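Local coordinates for protein putative acyl-CoA thioester hydrolase YbhC (PDB 3GRH) that is a putative thioesterase of the outer membrane, a lipoprotein of the pectinesterase family that neither binds pectin nor shows pectinesterase activity, at residues Ser35-Leu40 with Phe363-Pro368; Gly277-Val282 with Gln303-Val308; Glu294-Asn299 with Asn329-Gly334; Val335-Arg340 with Pro368-Val373; Ser375-Ala380 with Asn400-Trp405. All blocks are in the same frame, centred on the assembly; numbering follows the deposited sequence.

The five contacts lie along successive turns and the C-terminal end of a right-handed parallel beta-helix, the fold of pectinesterases. Interactions 2 and 4, with centres about 8 Å apart, meet at the predicted active site: the salt bridge from R340 NE to D280 OD1 spans 2.9 Å. Interaction 3 pairs strands 294-297 and 327-330, its centre about 9 Å from that of interaction 2, to which it is joined through G277 O and V298 N (2.9 Å). Interaction 1 shares P368 with interaction 4, whose Q337 NE2 lies 2.8 Å from K367 O. Interaction 5 touches interaction 4, A372 N lying 2.9 Å from R377 O, and its M404 side chain is about 5 Å from that of R340.

Interaction 1: Ser35-Leu40 with Phe363-Pro368; sequences SSRPIL and FNTAKP
R37 and P368 form the tight part of this contact. The arginine chain runs extended past the proline ring, crossing it at about a right angle, and P368 CG lies 3.7 Å from R37 CD and also over one face of the guanidinium. With CG anti to the backbone N (chi1 -167°), R37 carries its charged end past the proline toward its main partners, a salt bridge to E406 and a hydrogen bond to G413 O. A long arginine suits the place because its carbon chain packs on proline while its head reaches these acceptors. The bond from R37 NH1 to T365 O is weak, 3.3 Å and bent to 129°. The proline ring also meets the backbone, P368 CD lying 3.6 Å from S36 O. The solvent side is looser: S36 CB rests on A366 O at 3.3 Å, but S36 OG comes no nearer than 4.0 Å to K367 NZ, and A366 and K367 are exposed. Their turn is shaped from within by an Asx motif, K367 N donating to N364 OD1 (2.9 Å) from above the carbonyl plane. The N-terminal segment thus lies against the loop that leads into strand 369-373 near the end of a right-handed parallel beta-helix.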
# COMPACT_ATOMS: atom_id res chain seq x y z
N SER A 35 16.05 -15.04 16.03
CA SER A 35 16.03 -15.38 14.62
C SER A 35 14.65 -15.30 14.02
O SER A 35 14.52 -15.08 12.78
CB SER A 35 16.59 -16.80 14.43
OG SER A 35 17.91 -16.77 14.85
N SER A 36 13.62 -15.53 14.82
CA SER A 36 12.25 -15.46 14.31
C SER A 36 11.68 -14.06 14.32
O SER A 36 10.72 -13.79 13.67
CB SER A 36 11.35 -16.36 15.10
OG SER A 36 11.73 -17.72 14.82
N ARG A 37 12.25 -13.19 15.15
CA ARG A 37 11.70 -11.85 15.42
C ARG A 37 12.84 -10.89 15.76
O ARG A 37 13.10 -10.58 16.92
CB ARG A 37 10.68 -11.88 16.55
CG ARG A 37 9.88 -10.63 16.65
CD ARG A 37 8.69 -10.82 17.60
NE ARG A 37 7.72 -9.78 17.39
CZ ARG A 37 6.48 -9.77 17.81
NH1 ARG A 37 6.03 -10.76 18.59
NH2 ARG A 37 5.73 -8.73 17.49
N PRO A 38 13.55 -10.43 14.75
CA PRO A 38 14.64 -9.55 15.03
C PRO A 38 14.18 -8.14 15.41
O PRO A 38 13.24 -7.62 14.82
CB PRO A 38 15.41 -9.48 13.71
CG PRO A 38 14.72 -10.29 12.77
CD PRO A 38 13.47 -10.85 13.34
N ILE A 39 14.89 -7.57 16.37
CA ILE A 39 14.57 -6.31 16.98
C ILE A 39 15.76 -5.41 16.81
O ILE A 39 16.84 -5.77 17.15
CB ILE A 39 14.22 -6.43 18.48
CG1 ILE A 39 13.04 -7.40 18.72
CG2 ILE A 39 13.92 -5.06 19.08
CD1 ILE A 39 11.72 -7.06 18.07
N LEU A 40 15.54 -4.23 16.27
CA LEU A 40 16.58 -3.21 16.06
C LEU A 40 17.01 -2.54 17.33
O LEU A 40 16.25 -2.37 18.29
CB LEU A 40 16.05 -2.10 15.14
CG LEU A 40 15.65 -2.47 13.74
CD1 LEU A 40 15.08 -1.27 12.96
CD2 LEU A 40 16.84 -3.13 13.05
N PHE A 363 -2.09 -12.19 16.65
CA PHE A 363 -0.90 -12.51 15.86
C PHE A 363 -0.10 -13.68 16.39
O PHE A 363 -0.15 -13.98 17.58
CB PHE A 363 -0.01 -11.28 15.69
CG PHE A 363 -0.64 -10.23 14.85
CD1 PHE A 363 -0.45 -10.24 13.49
CD2 PHE A 363 -1.42 -9.27 15.40
CE1 PHE A 363 -1.11 -9.28 12.71
CE2 PHE A 363 -2.05 -8.33 14.64
CZ PHE A 363 -1.89 -8.34 13.30
N ASN A 364 0.68 -14.30 15.51
CA ASN A 364 1.61 -15.37 15.87
C ASN A 364 2.85 -14.74 16.46
O ASN A 364 3.64 -14.17 15.73
CB ASN A 364 1.97 -16.17 14.62
CG ASN A 364 2.83 -17.41 14.92
OD1 ASN A 364 3.59 -17.45 15.88
ND2 ASN A 364 2.71 -18.41 14.05
N THR A 365 2.98 -14.75 17.78
CA THR A 365 4.06 -13.99 18.39
C THR A 365 5.38 -14.69 18.33
O THR A 365 6.41 -14.01 18.39
CB THR A 365 3.75 -13.60 19.83
OG1 THR A 365 3.56 -14.79 20.59
CG2 THR A 365 2.51 -12.72 19.90
N ALA A 366 5.36 -16.03 18.24
CA ALA A 366 6.56 -16.86 18.09
C ALA A 366 7.19 -16.83 16.69
O ALA A 366 8.42 -16.88 16.56
CB ALA A 366 6.26 -18.28 18.47
N LYS A 367 6.36 -16.71 15.66
CA LYS A 367 6.86 -16.62 14.31
C LYS A 367 6.06 -15.55 13.55
O LYS A 367 5.15 -15.82 12.78
CB LYS A 367 6.72 -17.94 13.60
CG LYS A 367 7.59 -19.01 14.14
CD LYS A 367 7.59 -20.19 13.21
CE LYS A 367 8.74 -21.13 13.53
NZ LYS A 367 9.32 -20.89 14.89
N PRO A 368 6.35 -14.29 13.83
CA PRO A 368 5.60 -13.24 13.19
C PRO A 368 5.85 -13.03 11.71
O PRO A 368 5.08 -12.39 11.06
CB PRO A 368 6.03 -11.99 13.97
CG PRO A 368 7.35 -12.37 14.51
CD PRO A 368 7.30 -13.77 14.82

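Interaction 2: Gly277-Val282 with Gln303-Val308; sequences GDVDIV and QQEAYV
Y307 lies alongside D280, both side chains pointing the same way, and its successive atoms trace the contact. Its CB meets D280 OD1 at 3.6 Å, and CD2 stays equally near that oxygen, the carboxylate being turned 41° from the ring. At the ring edge, in plane, V279 CG1 approaches CD2 to 4.0 Å. Farther out, the hydroxyl OH donates to the anti lone pair of E305 OE1 (2.8 Å), which fixes how the ring is turned; a phenol suits a group that packs along its flank and needs a partner at its end. E305 in turn lays CG against V279 CG2 at 3.8 Å. These are neighbouring turns of the right-handed parallel beta-helix of pectinesterases, here where the chain turns a corner at D280, the predicted nucleophile. R340 makes a salt bridge to D280 OD1 and a cation-pi contact with Y307. The backbones are also joined directly: Y307 N donates to D278 O (2.9 Å, 153°), while Y307 O receives I281 N (3.2 Å) and, weakly, D280 N. One residue on, V282 N donates to V308 O at 2.9 Å, and beta-branched I281 sets its CB against the same oxygen.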
# COMPACT_ATOMS: atom_id res chain seq x y z
N GLY A 277 -7.54 -6.57 5.13
CA GLY A 277 -7.40 -7.68 4.22
C GLY A 277 -7.03 -8.93 4.96
O GLY A 277 -7.22 -9.03 6.17
N ASP A 278 -6.53 -9.91 4.21
CA ASP A 278 -6.01 -11.12 4.84
C ASP A 278 -4.59 -11.50 4.42
O ASP A 278 -3.67 -11.43 5.23
CB ASP A 278 -7.01 -12.31 4.71
CG ASP A 278 -7.59 -12.52 3.33
OD1 ASP A 278 -6.90 -12.39 2.28
OD2 ASP A 278 -8.78 -12.95 3.29
N VAL A 279 -4.41 -11.87 3.18
CA VAL A 279 -3.13 -12.35 2.64
C VAL A 279 -2.46 -11.24 1.84
O VAL A 279 -2.97 -10.72 0.88
CB VAL A 279 -3.38 -13.54 1.74
CG1 VAL A 279 -2.12 -13.98 0.98
CG2 VAL A 279 -3.93 -14.69 2.59
N ASP A 280 -1.28 -10.85 2.29
CA ASP A 280 -0.46 -9.83 1.65
C ASP A 280 -1.23 -8.56 1.48
O ASP A 280 -1.35 -8.05 0.35
CB ASP A 280 0.11 -10.40 0.35
CG ASP A 280 0.95 -11.66 0.54
OD1 ASP A 280 1.46 -11.95 1.64
OD2 ASP A 280 1.17 -12.41 -0.49
N ILE A 281 -1.67 -7.99 2.60
CA ILE A 281 -2.55 -6.87 2.59
C ILE A 281 -1.87 -5.66 1.94
O ILE A 281 -2.50 -4.91 1.24
CB ILE A 281 -3.01 -6.58 3.99
CG1 ILE A 281 -3.66 -7.81 4.65
CG2 ILE A 281 -3.94 -5.37 4.01
CD1 ILE A 281 -3.96 -7.52 6.10
N VAL A 282 -0.61 -5.43 2.25
CA VAL A 282 0.19 -4.32 1.66
C VAL A 282 1.38 -4.97 0.95
O VAL A 282 2.14 -5.64 1.57
CB VAL A 282 0.70 -3.35 2.73
CG1 VAL A 282 1.67 -2.40 2.08
CG2 VAL A 282 -0.51 -2.67 3.40
N GLN A 303 -9.16 -18.75 7.05
CA GLN A 303 -8.80 -18.86 8.44
C GLN A 303 -7.42 -19.46 8.62
O GLN A 303 -6.96 -19.68 9.76
CB GLN A 303 -9.86 -19.70 9.15
CG GLN A 303 -11.16 -19.00 9.26
CD GLN A 303 -11.85 -19.27 10.58
OE1 GLN A 303 -11.80 -20.38 11.11
NE2 GLN A 303 -12.48 -18.23 11.14
N GLN A 304 -6.76 -19.80 7.52
CA GLN A 304 -5.51 -20.56 7.62
C GLN A 304 -4.23 -19.72 7.62
O GLN A 304 -3.16 -20.21 7.99
CB GLN A 304 -5.37 -21.58 6.47
CG GLN A 304 -5.77 -21.13 5.07
CD GLN A 304 -5.91 -22.31 4.10
OE1 GLN A 304 -6.87 -22.38 3.30
NE2 GLN A 304 -4.98 -23.27 4.18
N GLU A 305 -4.33 -18.50 7.13
CA GLU A 305 -3.14 -17.69 6.95
C GLU A 305 -3.52 -16.24 6.77
O GLU A 305 -4.64 -15.92 6.35
CB GLU A 305 -2.37 -18.15 5.72
CG GLU A 305 -3.20 -18.00 4.41
CD GLU A 305 -2.50 -18.62 3.18
OE1 GLU A 305 -1.26 -18.77 3.19
OE2 GLU A 305 -3.23 -18.95 2.20
N ALA A 306 -2.57 -15.37 7.12
CA ALA A 306 -2.75 -13.96 6.94
C ALA A 306 -1.42 -13.33 7.11
O ALA A 306 -0.66 -13.75 7.92
CB ALA A 306 -3.67 -13.39 8.01
N TYR A 307 -1.12 -12.33 6.30
CA TYR A 307 0.18 -11.65 6.28
C TYR A 307 -0.02 -10.19 5.98
O TYR A 307 -0.53 -9.90 4.92
CB TYR A 307 1.13 -12.21 5.20
CG TYR A 307 1.14 -13.71 5.07
CD1 TYR A 307 1.89 -14.52 5.90
CD2 TYR A 307 0.29 -14.29 4.14
CE1 TYR A 307 1.81 -15.91 5.75
CE2 TYR A 307 0.19 -15.69 4.05
CZ TYR A 307 0.97 -16.46 4.84
OH TYR A 307 0.92 -17.86 4.69
N VAL A 308 0.39 -9.28 6.85
CA VAL A 308 0.11 -7.92 6.64
C VAL A 308 0.94 -7.32 5.53
O VAL A 308 0.43 -6.74 4.59
CB VAL A 308 0.24 -7.07 7.90
CG1 VAL A 308 -0.10 -5.60 7.62
CG2 VAL A 308 -0.67 -7.70 8.99

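Interaction 3: Glu294-Asn299 with Asn329-Gly334; sequences EFRVVN and NAFGDG
The guanidinium of R296 carries N329 on one face: N329 CB lies 3.7 Å from NH1, and the amide sits toward the rim, its plane tilted 32° from that of the guanidinium. The F331 ring is met obliquely by R296 CD, 3.8 Å from CE1, and V298 lies beside it, CG1 also approaching CE1 (3.7 Å). The N299 amide runs nearly parallel to this ring, 9° off, though displaced toward F331 CB. Bends at chi2 and chi3 turn the head of R296 over N329 and toward E294, where R296 NH2 makes a 2.8 Å salt bridge with E294 OE2. That oxygen also accepts from N329 ND2 at 3.2 Å; the donor comes from above the carboxylate plane, with the acceptor close to the amide plane. An asparagine fits here because its two ends serve two turns, ND2 reaching E294 and OD1 accepting from N360. On the face opposite R296 and N329, V297, which is buried, and A330 touch through their CB atoms, small groups that let the strands stack closely. The backbones pair in parallel register, N329 N donating to F295 O and V297 N to N329 O, both 2.9 Å. Such in-register stacking of short strands, one turn upon the next, is the hallmark of the right-handed parallel beta-helix of the pectinesterase family.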
# COMPACT_ATOMS: atom_id res chain seq x y z
N GLU A 294 -4.31 2.06 10.81
CA GLU A 294 -4.76 0.81 11.39
C GLU A 294 -4.81 -0.25 10.34
O GLU A 294 -5.33 -0.07 9.23
CB GLU A 294 -6.17 0.96 11.97
CG GLU A 294 -6.69 -0.33 12.58
CD GLU A 294 -8.04 -0.24 13.29
OE1 GLU A 294 -8.64 0.85 13.49
OE2 GLU A 294 -8.53 -1.33 13.65
N PHE A 295 -4.19 -1.38 10.64
CA PHE A 295 -4.21 -2.54 9.79
C PHE A 295 -5.04 -3.63 10.45
O PHE A 295 -4.82 -3.96 11.62
CB PHE A 295 -2.80 -3.04 9.58
CG PHE A 295 -1.88 -2.06 8.95
CD1 PHE A 295 -1.69 -2.05 7.65
CD2 PHE A 295 -1.15 -1.20 9.73
CE1 PHE A 295 -0.77 -1.14 7.09
CE2 PHE A 295 -0.33 -0.25 9.18
CZ PHE A 295 -0.16 -0.25 7.82
N ARG A 296 -6.05 -4.13 9.74
CA ARG A 296 -6.97 -5.16 10.29
C ARG A 296 -6.92 -6.38 9.42
O ARG A 296 -7.15 -6.31 8.18
CB ARG A 296 -8.40 -4.66 10.37
CG ARG A 296 -9.43 -5.71 10.77
CD ARG A 296 -9.61 -5.76 12.27
NE ARG A 296 -10.03 -4.44 12.78
CZ ARG A 296 -10.36 -4.15 14.04
NH1 ARG A 296 -10.37 -5.08 15.00
NH2 ARG A 296 -10.69 -2.90 14.33
N VAL A 297 -6.60 -7.51 10.06
CA VAL A 297 -6.70 -8.80 9.41
C VAL A 297 -8.05 -9.39 9.64
O VAL A 297 -8.46 -9.50 10.81
CB VAL A 297 -5.62 -9.77 9.95
CG1 VAL A 297 -5.90 -11.21 9.38
CG2 VAL A 297 -4.29 -9.31 9.55
N VAL A 298 -8.73 -9.81 8.56
CA VAL A 298 -10.07 -10.43 8.64
C VAL A 298 -9.93 -11.91 8.37
O VAL A 298 -9.01 -12.31 7.65
CB VAL A 298 -11.10 -9.77 7.73
CG1 VAL A 298 -11.29 -8.31 8.15
CG2 VAL A 298 -10.66 -9.81 6.26
N ASN A 299 -10.80 -12.72 8.94
CA ASN A 299 -10.72 -14.16 8.71
C ASN A 299 -12.01 -14.74 8.12
O ASN A 299 -12.26 -15.95 8.23
CB ASN A 299 -10.31 -14.92 9.97
CG ASN A 299 -11.37 -14.91 11.01
OD1 ASN A 299 -12.30 -14.09 10.98
ND2 ASN A 299 -11.23 -15.80 12.00
N ASN A 329 -4.40 -5.24 14.24
CA ASN A 329 -5.44 -6.06 14.88
C ASN A 329 -5.77 -7.27 14.04
O ASN A 329 -5.98 -7.15 12.86
CB ASN A 329 -6.66 -5.19 15.09
CG ASN A 329 -6.44 -4.08 16.12
OD1 ASN A 329 -6.00 -4.39 17.23
ND2 ASN A 329 -6.76 -2.82 15.79
N ALA A 330 -5.85 -8.43 14.65
CA ALA A 330 -6.26 -9.66 13.91
C ALA A 330 -7.27 -10.47 14.70
O ALA A 330 -7.18 -10.51 15.89
CB ALA A 330 -5.08 -10.49 13.62
N PHE A 331 -8.22 -11.08 14.00
CA PHE A 331 -9.30 -11.90 14.64
C PHE A 331 -8.81 -13.22 15.29
O PHE A 331 -8.56 -13.25 16.48
CB PHE A 331 -10.46 -12.18 13.66
CG PHE A 331 -11.22 -10.95 13.27
CD1 PHE A 331 -10.84 -10.23 12.17
CD2 PHE A 331 -12.27 -10.48 14.05
CE1 PHE A 331 -11.51 -9.07 11.81
CE2 PHE A 331 -12.94 -9.30 13.70
CZ PHE A 331 -12.57 -8.61 12.58
N GLY A 332 -8.72 -14.28 14.49
CA GLY A 332 -8.33 -15.63 14.91
C GLY A 332 -7.36 -15.87 16.06
O GLY A 332 -6.96 -14.95 16.78
N ASP A 333 -6.98 -17.13 16.23
CA ASP A 333 -6.18 -17.54 17.38
C ASP A 333 -4.71 -17.72 16.99
O ASP A 333 -4.23 -18.83 16.79
CB ASP A 333 -6.74 -18.84 17.98
CG ASP A 333 -8.14 -18.67 18.61
OD1 ASP A 333 -8.30 -17.91 19.60
OD2 ASP A 333 -9.09 -19.36 18.14
N GLY A 334 -4.00 -16.61 16.86
CA GLY A 334 -2.56 -16.64 16.61
C GLY A 334 -2.13 -17.12 15.25
O GLY A 334 -1.02 -17.59 15.10

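Interaction 4: Val335-Arg340 with Pro368-Val373; sequences VAQLGR and PWADAV
R340 reaches V373 because CG sits between the backbone N and carbonyl carbon (chi1 56°) and the chain then runs fully extended; in W369, CG lies anti to the carbonyl carbon (chi1 -52°), which brings the indole under L338 CB, with the G339 backbone at its edge. The strands belong to adjacent parallel turns of the right-handed beta-helix, 369-373 being the last on this face. L338 CB makes a CH-pi contact over the six-membered ring of W369, 3.9 Å from its centroid, while G339, lacking a side chain, lets W369 CE3 come within 3.4 Å of its backbone N. Two backbone hydrogen bonds join the strands: L338 N to P368 O (2.7 Å) and A370 N to G339 O (2.9 Å). On the outer side, small A370 fits under the Q337 amide, whose NE2 is held by K367 O. R340, which probably binds substrate as in relatives, makes its salt bridge through NE to D280, the predicted nucleophile. V373, compact and branched, places CB 3.5 Å above the centre of the guanidinium plane and packs against that face. At the guanidinium edge, in plane, a water accepts from R340 NH1 at 2.9 Å and donates to D371 O at 2.7 Å.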
# COMPACT_ATOMS: atom_id res chain seq x y z
N VAL A 335 -2.98 -16.97 14.25
CA VAL A 335 -2.68 -17.43 12.90
C VAL A 335 -1.94 -16.34 12.13
O VAL A 335 -0.93 -16.58 11.47
CB VAL A 335 -3.99 -17.81 12.22
CG1 VAL A 335 -3.91 -17.79 10.63
CG2 VAL A 335 -4.46 -19.12 12.82
N ALA A 336 -2.45 -15.12 12.28
CA ALA A 336 -1.97 -13.97 11.49
C ALA A 336 -0.49 -13.65 11.74
O ALA A 336 0.03 -13.71 12.82
CB ALA A 336 -2.80 -12.76 11.81
N GLN A 337 0.17 -13.26 10.67
CA GLN A 337 1.56 -12.88 10.72
C GLN A 337 1.77 -11.48 10.18
O GLN A 337 0.96 -10.95 9.48
CB GLN A 337 2.37 -13.93 9.95
CG GLN A 337 2.52 -15.19 10.74
CD GLN A 337 3.07 -16.37 9.93
OE1 GLN A 337 2.45 -16.77 8.93
NE2 GLN A 337 4.16 -16.96 10.37
N LEU A 338 2.89 -10.84 10.57
CA LEU A 338 3.16 -9.45 10.19
C LEU A 338 3.58 -9.35 8.77
O LEU A 338 3.41 -8.27 8.14
CB LEU A 338 4.17 -8.86 11.10
CG LEU A 338 3.82 -8.72 12.56
CD1 LEU A 338 5.08 -8.25 13.31
CD2 LEU A 338 2.66 -7.75 12.68
N GLY A 339 4.14 -10.42 8.19
CA GLY A 339 4.53 -10.29 6.81
C GLY A 339 5.32 -11.46 6.26
O GLY A 339 5.59 -12.43 6.95
N ARG A 340 5.73 -11.31 5.01
CA ARG A 340 6.61 -12.28 4.30
C ARG A 340 7.14 -11.56 3.10
O ARG A 340 6.58 -10.58 2.60
CB ARG A 340 5.91 -13.55 3.87
CG ARG A 340 4.73 -13.30 3.00
CD ARG A 340 4.04 -14.60 2.69
NE ARG A 340 2.89 -14.43 1.80
CZ ARG A 340 2.19 -15.44 1.30
NH1 ARG A 340 2.48 -16.72 1.58
NH2 ARG A 340 1.18 -15.19 0.48
N PRO A 368 6.35 -14.29 13.83
CA PRO A 368 5.60 -13.24 13.19
C PRO A 368 5.85 -13.03 11.71
O PRO A 368 5.08 -12.39 11.06
CB PRO A 368 6.03 -11.99 13.97
CG PRO A 368 7.35 -12.37 14.51
CD PRO A 368 7.30 -13.77 14.82
N TRP A 369 6.95 -13.56 11.20
CA TRP A 369 7.31 -13.44 9.82
C TRP A 369 7.38 -14.81 9.15
O TRP A 369 8.02 -15.76 9.63
CB TRP A 369 8.64 -12.74 9.69
CG TRP A 369 8.79 -11.45 10.40
CD1 TRP A 369 9.53 -11.23 11.49
CD2 TRP A 369 8.23 -10.16 10.02
NE1 TRP A 369 9.48 -9.87 11.84
CE2 TRP A 369 8.66 -9.24 10.93
CE3 TRP A 369 7.41 -9.74 8.95
CZ2 TRP A 369 8.32 -7.90 10.83
CZ3 TRP A 369 7.08 -8.44 8.87
CH2 TRP A 369 7.51 -7.55 9.77
N ALA A 370 6.67 -14.92 8.05
CA ALA A 370 6.54 -16.18 7.30
C ALA A 370 7.60 -16.35 6.22
O ALA A 370 8.26 -15.40 5.79
CB ALA A 370 5.15 -16.25 6.68
N ASP A 371 7.71 -17.57 5.71
CA ASP A 371 8.58 -17.78 4.55
C ASP A 371 8.10 -17.01 3.33
O ASP A 371 6.90 -16.65 3.22
CB ASP A 371 8.58 -19.24 4.18
CG ASP A 371 9.06 -20.13 5.29
OD1 ASP A 371 9.54 -19.65 6.36
OD2 ASP A 371 8.93 -21.38 5.10
N ALA A 372 8.99 -16.80 2.37
CA ALA A 372 8.65 -15.94 1.21
C ALA A 372 7.66 -16.55 0.28
O ALA A 372 7.63 -17.79 0.11
CB ALA A 372 9.89 -15.58 0.44
N VAL A 373 6.82 -15.70 -0.30
CA VAL A 373 5.91 -16.19 -1.31
C VAL A 373 6.69 -16.25 -2.63
O VAL A 373 7.67 -15.51 -2.85
CB VAL A 373 4.59 -15.42 -1.32
CG1 VAL A 373 4.82 -14.03 -1.60
CG2 VAL A 373 3.56 -16.05 -2.32
O HOH W 1 4.52 -17.95 3.23

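Interaction 5: Ser375-Ala380 with Asn400-Trp405; sequences SNRPFA and NYNRMW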
# COMPACT_ATOMS: atom_id res chain seq x y z
N SER A 375 9.01 -17.92 -3.96
CA SER A 375 10.22 -18.68 -3.83
C SER A 375 10.27 -19.67 -2.69
O SER A 375 11.12 -20.56 -2.71
CB SER A 375 11.38 -17.75 -3.61
OG SER A 375 11.16 -17.14 -2.35
N ASN A 376 9.36 -19.53 -1.72
CA ASN A 376 9.34 -20.32 -0.51
C ASN A 376 10.64 -20.28 0.26
O ASN A 376 10.91 -21.16 1.02
CB ASN A 376 8.89 -21.74 -0.77
CG ASN A 376 7.62 -21.79 -1.58
OD1 ASN A 376 6.68 -21.05 -1.31
ND2 ASN A 376 7.56 -22.71 -2.57
N ARG A 377 11.36 -19.16 0.12
CA ARG A 377 12.60 -18.96 0.83
C ARG A 377 12.33 -18.88 2.33
O ARG A 377 11.53 -18.06 2.79
CB ARG A 377 13.23 -17.67 0.37
CG ARG A 377 14.46 -17.32 1.18
CD ARG A 377 15.19 -16.09 0.68
NE ARG A 377 14.36 -14.88 0.51
CZ ARG A 377 14.64 -13.68 1.00
NH1 ARG A 377 15.69 -13.50 1.80
NH2 ARG A 377 13.84 -12.69 0.70
N PRO A 378 12.93 -19.76 3.11
CA PRO A 378 12.60 -19.78 4.53
C PRO A 378 12.91 -18.47 5.22
O PRO A 378 13.90 -17.84 4.91
CB PRO A 378 13.49 -20.90 5.07
CG PRO A 378 13.67 -21.78 3.91
CD PRO A 378 13.81 -20.89 2.74
N PHE A 379 12.08 -18.06 6.18
CA PHE A 379 12.36 -16.82 6.87
C PHE A 379 13.65 -16.98 7.66
O PHE A 379 13.86 -18.04 8.30
CB PHE A 379 11.28 -16.41 7.83
CG PHE A 379 11.63 -15.19 8.56
CD1 PHE A 379 11.59 -13.96 7.90
CD2 PHE A 379 12.00 -15.21 9.90
CE1 PHE A 379 11.93 -12.78 8.56
CE2 PHE A 379 12.38 -14.02 10.54
CZ PHE A 379 12.32 -12.81 9.88
N ALA A 380 14.51 -15.98 7.61
CA ALA A 380 15.79 -16.00 8.34
C ALA A 380 16.09 -14.65 8.89
O ALA A 380 16.38 -13.73 8.16
CB ALA A 380 16.94 -16.40 7.37
N ASN A 400 21.71 -12.63 2.72
CA ASN A 400 21.60 -13.95 3.32
C ASN A 400 20.51 -14.08 4.36
O ASN A 400 20.16 -15.20 4.81
CB ASN A 400 22.91 -14.43 3.93
CG ASN A 400 24.04 -14.51 2.93
OD1 ASN A 400 25.14 -13.89 3.15
ND2 ASN A 400 23.79 -15.16 1.84
N TYR A 401 19.95 -12.93 4.72
CA TYR A 401 18.87 -12.87 5.68
C TYR A 401 17.73 -12.01 5.17
O TYR A 401 17.91 -11.19 4.26
CB TYR A 401 19.39 -12.28 6.99
CG TYR A 401 20.45 -13.14 7.59
CD1 TYR A 401 20.12 -14.21 8.41
CD2 TYR A 401 21.74 -12.84 7.39
CE1 TYR A 401 21.05 -14.96 8.98
CE2 TYR A 401 22.72 -13.64 7.93
CZ TYR A 401 22.37 -14.69 8.72
OH TYR A 401 23.34 -15.51 9.27
N ASN A 402 16.58 -12.10 5.84
CA ASN A 402 15.50 -11.21 5.52
C ASN A 402 15.75 -9.83 6.13
O ASN A 402 16.65 -9.65 6.92
CB ASN A 402 14.20 -11.84 6.01
CG ASN A 402 13.67 -12.90 5.10
OD1 ASN A 402 13.02 -12.62 4.04
ND2 ASN A 402 13.97 -14.12 5.42
N ARG A 403 14.94 -8.88 5.74
CA ARG A 403 15.03 -7.47 6.12
C ARG A 403 13.71 -6.99 6.66
O ARG A 403 13.23 -5.90 6.36
CB ARG A 403 15.43 -6.65 4.88
CG ARG A 403 16.75 -7.00 4.32
CD ARG A 403 17.30 -5.91 3.43
NE ARG A 403 16.48 -5.76 2.22
CZ ARG A 403 16.63 -4.83 1.31
NH1 ARG A 403 17.52 -3.91 1.53
NH2 ARG A 403 15.88 -4.81 0.24
N MET A 404 13.17 -7.77 7.57
CA MET A 404 11.92 -7.49 8.28
C MET A 404 12.22 -7.34 9.78
O MET A 404 12.69 -8.26 10.47
CB MET A 404 10.91 -8.61 7.88
CG MET A 404 10.89 -8.65 6.43
SD MET A 404 10.54 -10.15 5.71
CE MET A 404 8.91 -9.64 5.54
N TRP A 405 11.96 -6.13 10.26
CA TRP A 405 12.41 -5.69 11.57
C TRP A 405 11.37 -4.96 12.41
O TRP A 405 10.43 -4.42 11.85
CB TRP A 405 13.53 -4.66 11.42
CG TRP A 405 14.59 -4.96 10.40
CD1 TRP A 405 14.60 -4.50 9.17
CD2 TRP A 405 15.77 -5.79 10.54
NE1 TRP A 405 15.75 -4.93 8.50
CE2 TRP A 405 16.44 -5.77 9.31
CE3 TRP A 405 16.29 -6.56 11.57
CZ2 TRP A 405 17.64 -6.46 9.10
CZ3 TRP A 405 17.48 -7.25 11.35
CH2 TRP A 405 18.15 -7.19 10.17
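The N402 amide lies between the R377 guanidinium and the F379 ring, which it meets off-centre at CD1 and CE1; its plane is tilted only 24° from the guanidinium and 18° from the ring. N402 CG lies 3.9 Å from R377 NH1 and 3.6 Å from F379 CD1, and N402 CB touches F379 CE1 at 3.5 Å. A flat asparagine amide suits a place between two other flat groups. In F379, CG anti to the backbone N carries the ring to N402 and M404. M404 adds a Met-aromatic contact at the ring's edge, its SD 5.4 Å from the F379 centroid and 81° off the normal; soft sulfur fits well against the rim. One backbone hydrogen bond ties the segments, N402 N to A380 O at 2.8 Å. The same carbonyl oxygen lies near the plane of the Y401 ring at its edge, and A380 CB meets Y401 CD1 at 4.0 Å. R377 is anchored beyond the contact by a salt bridge to D343 and a hydrogen bond to N349, which hold its guanidinium against the asparagine. Here the loop after strand 369-373 crosses the chain entering strand 403-407, at the C-terminal end of the right-handed parallel beta-helix, and M404 stands beside the substrate site inferred from relatives.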